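Local structure of uncharacterized protein (Psychrobacter arcticus, 2PN2) at residues Leu69-Lys80 with Ile126-Ala137. The protein is of unknown function but is an OsmC-like protein that probably acts in osmotic stress and detoxification, perhaps as a hydroperoxide reductase. Sequence-based numbering, arbitrary orientation.
Sequences LASCMLTIIGIK and IFYNTALTCPVA
Ile77 lays its CG2 methyl over one face of the Phe127 ring, 3.8 Å from the ring centroid and 15° off the ring normal, a CH-pi contact displaced toward the rim. Its other branch, CG1 and CD1, runs beside Phe127 O and reaches Ala131 CB. One turn back, the selenomethionine Met73 sets CG 3.5 Å from Ala131 O; Ala131 CB also packs on Met73 CG, and so small a side chain is consistent with the 8.4 Å approach of the axes of segments 69-80 and 126-132. Ile76 CG1 lies 3.5 Å from Thr130 CG2, while Thr130 OG1 turns back to Ile126 O at 2.7 Å, above the carbonyl plane. A glycine here lacks both branches and would probably open a gap beside Ile76 CG1 and CD1, leaving Ile126 O to the residue's backbone N.

After helix 121-132 the chain turns and brings Cys134 SG to 3.1 Å from Cys72 SG, too far for a disulfide. The pairing is consistent with the two-cysteine redox site of OsmC-type hydroperoxide reductases, though this protein's activity is inferred. Cys72 SG accepts a nearly straight hydrogen bond from Val136 N (3.4 Å, 173°), and Pro135 CD packs against the same sulfur. Cys134 SG sits between its own backbone N and carbonyl carbon (chi1 78°), which points it onward to Ala137 N for a weak bond. Alongside, Leu69 CD1 presses 3.8 Å from Ala137 CB. Cys72 also packs on Pro61 and Pro135 on Thr62, both of the second subunit, placing the sulfur pair beside the dimer interface, with a bound sulfate close to Pro135.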
loop_
_atom_site.group_PDB
_atom_site.type_symbol
_atom_site.label_atom_id
_atom_site.label_comp_id
_atom_site.label_asym_id
_atom_site.label_seq_id
_atom_site.Cartn_x
_atom_site.Cartn_y
_atom_site.Cartn_z
ATOM N N LEU A 69 3.696 4.188 2.349
ATOM C CA LEU A 69 5.020 4.756 2.559
ATOM C C LEU A 69 4.980 5.769 3.676
ATOM O O LEU A 69 5.791 5.693 4.580
ATOM C CB LEU A 69 5.576 5.444 1.298
ATOM C CG LEU A 69 6.993 6.038 1.422
ATOM C CD1 LEU A 69 8.028 4.977 1.961
ATOM C CD2 LEU A 69 7.433 6.588 0.046
ATOM N N ALA A 70 4.016 6.694 3.606
ATOM C CA ALA A 70 3.825 7.728 4.635
ATOM C C ALA A 70 3.475 7.119 5.997
ATOM O O ALA A 70 4.001 7.547 7.029
ATOM C CB ALA A 70 2.760 8.733 4.208
ATOM N N SER A 71 2.593 6.131 6.001
ATOM C CA SER A 71 2.245 5.418 7.254
ATOM C C SER A 71 3.448 4.733 7.882
ATOM O O SER A 71 3.636 4.795 9.102
ATOM C CB SER A 71 1.159 4.378 7.021
ATOM O OG SER A 71 -0.066 5.038 6.864
ATOM N N CYS A 72 4.264 4.109 7.041
ATOM C CA CYS A 72 5.465 3.429 7.487
ATOM C C CYS A 72 6.457 4.419 8.112
ATOM O O CYS A 72 7.013 4.154 9.189
ATOM C CB CYS A 72 6.109 2.684 6.323
ATOM S SG CYS A 72 7.447 1.660 6.831
HETATM N N MSE A 73 6.624 5.566 7.452
HETATM C CA MSE A 73 7.512 6.645 7.920
HETATM C C MSE A 73 7.099 7.201 9.286
HETATM O O MSE A 73 7.948 7.334 10.169
HETATM C CB MSE A 73 7.569 7.778 6.903
HETATM C CG MSE A 73 8.364 7.417 5.698
HETATM SE SE MSE A 73 8.543 8.898 4.440
HETATM C CE MSE A 73 9.630 7.981 3.133
ATOM N N LEU A 74 5.800 7.502 9.443
ATOM C CA LEU A 74 5.269 7.978 10.717
ATOM C C LEU A 74 5.414 6.923 11.821
ATOM O O LEU A 74 5.697 7.271 12.965
ATOM C CB LEU A 74 3.811 8.434 10.601
ATOM C CG LEU A 74 3.478 9.698 9.796
ATOM C CD1 LEU A 74 1.983 9.935 9.852
ATOM C CD2 LEU A 74 4.223 10.923 10.327
ATOM N N THR A 75 5.247 5.645 11.466
ATOM C CA THR A 75 5.330 4.533 12.430
ATOM C C THR A 75 6.763 4.377 12.951
ATOM O O THR A 75 6.969 4.293 14.171
ATOM C CB THR A 75 4.807 3.218 11.815
ATOM O OG1 THR A 75 3.455 3.419 11.360
ATOM C CG2 THR A 75 4.848 2.064 12.831
ATOM N N ILE A 76 7.740 4.351 12.041
ATOM C CA ILE A 76 9.162 4.230 12.431
ATOM C C ILE A 76 9.642 5.499 13.159
ATOM O O ILE A 76 10.471 5.387 14.069
ATOM C CB ILE A 76 10.089 3.820 11.247
ATOM C CG1 ILE A 76 11.405 3.250 11.781
ATOM C CG2 ILE A 76 10.312 4.978 10.285
ATOM C CD1 ILE A 76 12.382 2.810 10.708
ATOM N N ILE A 77 9.121 6.680 12.774
ATOM C CA ILE A 77 9.378 7.936 13.539
ATOM C C ILE A 77 8.783 7.812 14.953
ATOM O O ILE A 77 9.426 8.213 15.924
ATOM C CB ILE A 77 8.865 9.235 12.816
ATOM C CG1 ILE A 77 9.778 9.560 11.632
ATOM C CG2 ILE A 77 8.859 10.445 13.780
ATOM C CD1 ILE A 77 9.202 10.597 10.646
ATOM N N GLY A 78 7.583 7.233 15.061
ATOM C CA GLY A 78 6.938 6.983 16.368
ATOM C C GLY A 78 7.755 6.106 17.308
ATOM O O GLY A 78 7.798 6.355 18.503
ATOM N N ILE A 79 8.405 5.081 16.758
ATOM C CA ILE A 79 9.305 4.203 17.524
ATOM C C ILE A 79 10.484 5.019 18.048
ATOM O O ILE A 79 10.851 4.896 19.214
ATOM C CB ILE A 79 9.845 3.030 16.653
ATOM C CG1 ILE A 79 8.709 2.060 16.305
ATOM C CG2 ILE A 79 10.979 2.288 17.362
ATOM C CD1 ILE A 79 9.136 0.868 15.441
ATOM N N LYS A 80 11.047 5.860 17.183
ATOM C CA LYS A 80 12.188 6.715 17.533
ATOM C C LYS A 80 11.769 7.779 18.541
ATOM O O LYS A 80 12.504 8.034 19.495
ATOM C CB LYS A 80 12.822 7.380 16.300
ATOM C CG LYS A 80 14.310 7.683 16.529
ATOM C CD LYS A 80 15.164 6.439 16.220
ATOM C CE LYS A 80 16.449 6.391 17.008
ATOM N NZ LYS A 80 17.252 7.624 16.907
ATOM N N ILE A 126 17.258 13.163 12.711
ATOM C CA ILE A 126 17.061 11.760 13.148
ATOM C C ILE A 126 15.770 11.235 12.518
ATOM O O ILE A 126 15.780 10.187 11.839
ATOM C CB ILE A 126 17.057 11.616 14.703
ATOM C CG1 ILE A 126 18.478 11.838 15.244
ATOM C CG2 ILE A 126 16.554 10.211 15.139
ATOM C CD1 ILE A 126 18.597 12.121 16.807
ATOM N N PHE A 127 14.679 11.991 12.689
ATOM C CA PHE A 127 13.381 11.589 12.125
ATOM C C PHE A 127 13.387 11.525 10.611
ATOM O O PHE A 127 12.786 10.616 10.025
ATOM C CB PHE A 127 12.225 12.492 12.581
ATOM C CG PHE A 127 11.947 12.482 14.060
ATOM C CD1 PHE A 127 12.293 11.405 14.900
ATOM C CD2 PHE A 127 11.180 13.514 14.599
ATOM C CE1 PHE A 127 11.960 11.417 16.254
ATOM C CE2 PHE A 127 10.838 13.532 15.948
ATOM C CZ PHE A 127 11.237 12.486 16.784
ATOM N N TYR A 128 14.072 12.470 9.975
ATOM C CA TYR A 128 14.200 12.449 8.521
ATOM C C TYR A 128 14.896 11.167 8.046
ATOM O O TYR A 128 14.374 10.435 7.193
ATOM C CB TYR A 128 14.992 13.663 8.044
ATOM C CG TYR A 128 15.126 13.729 6.553
ATOM C CD1 TYR A 128 14.072 14.177 5.774
ATOM C CD2 TYR A 128 16.306 13.323 5.910
ATOM C CE1 TYR A 128 14.181 14.229 4.377
ATOM C CE2 TYR A 128 16.427 13.380 4.503
ATOM C CZ TYR A 128 15.354 13.836 3.749
ATOM O OH TYR A 128 15.441 13.904 2.365
ATOM N N ASN A 129 16.069 10.922 8.618
ATOM C CA ASN A 129 16.882 9.752 8.271
ATOM C C ASN A 129 16.216 8.421 8.595
ATOM O O ASN A 129 16.289 7.502 7.779
ATOM C CB ASN A 129 18.258 9.816 8.940
ATOM C CG ASN A 129 19.106 11.009 8.460
ATOM O OD1 ASN A 129 18.890 11.558 7.386
ATOM N ND2 ASN A 129 20.083 11.393 9.269
ATOM N N THR A 130 15.566 8.328 9.763
ATOM C CA THR A 130 14.848 7.101 10.157
ATOM C C THR A 130 13.714 6.806 9.170
ATOM O O THR A 130 13.543 5.661 8.768
ATOM C CB THR A 130 14.282 7.156 11.594
ATOM O OG1 THR A 130 15.276 7.652 12.489
ATOM C CG2 THR A 130 13.872 5.775 12.054
ATOM N N ALA A 131 12.965 7.850 8.790
ATOM C CA ALA A 131 11.889 7.780 7.782
ATOM C C ALA A 131 12.320 7.168 6.440
ATOM O O ALA A 131 11.634 6.290 5.900
ATOM C CB ALA A 131 11.328 9.163 7.521
ATOM N N LEU A 132 13.434 7.659 5.899
ATOM C CA LEU A 132 13.983 7.156 4.620
ATOM C C LEU A 132 14.476 5.695 4.650
ATOM O O LEU A 132 14.596 5.083 3.594
ATOM C CB LEU A 132 15.081 8.092 4.075
ATOM C CG LEU A 132 14.651 9.490 3.586
ATOM C CD1 LEU A 132 15.854 10.249 2.982
ATOM C CD2 LEU A 132 13.557 9.392 2.550
ATOM N N THR A 133 14.748 5.147 5.837
ATOM C CA THR A 133 15.194 3.747 5.979
ATOM C C THR A 133 14.062 2.754 6.285
ATOM O O THR A 133 14.344 1.556 6.445
ATOM C CB THR A 133 16.289 3.590 7.117
ATOM O OG1 THR A 133 15.691 3.645 8.428
ATOM C CG2 THR A 133 17.378 4.639 6.979
ATOM N N CYS A 134 12.801 3.215 6.324
ATOM C CA CYS A 134 11.699 2.378 6.803
ATOM C C CYS A 134 11.364 1.245 5.839
ATOM O O CYS A 134 11.699 1.336 4.655
ATOM C CB CYS A 134 10.457 3.217 7.124
ATOM S SG CYS A 134 9.490 3.744 5.720
ATOM N N PRO A 135 10.740 0.170 6.342
ATOM C CA PRO A 135 10.500 -0.982 5.464
ATOM C C PRO A 135 9.816 -0.743 4.119
ATOM O O PRO A 135 10.277 -1.305 3.131
ATOM C CB PRO A 135 9.701 -1.933 6.359
ATOM C CG PRO A 135 10.236 -1.640 7.711
ATOM C CD PRO A 135 10.317 -0.145 7.723
ATOM N N VAL A 136 8.776 0.095 4.082
ATOM C CA VAL A 136 8.100 0.428 2.818
ATOM C C VAL A 136 9.039 1.257 1.925
ATOM O O VAL A 136 9.060 1.041 0.698
ATOM C CB VAL A 136 6.738 1.122 3.019
ATOM C CG1 VAL A 136 6.111 1.524 1.662
ATOM C CG2 VAL A 136 5.812 0.208 3.782
ATOM N N ALA A 137 9.861 2.145 2.509
ATOM C CA ALA A 137 10.829 2.918 1.683
ATOM C C ALA A 137 11.769 1.974 0.901
ATOM O O ALA A 137 12.069 2.216 -0.277
ATOM C CB ALA A 137 11.649 3.913 2.528
#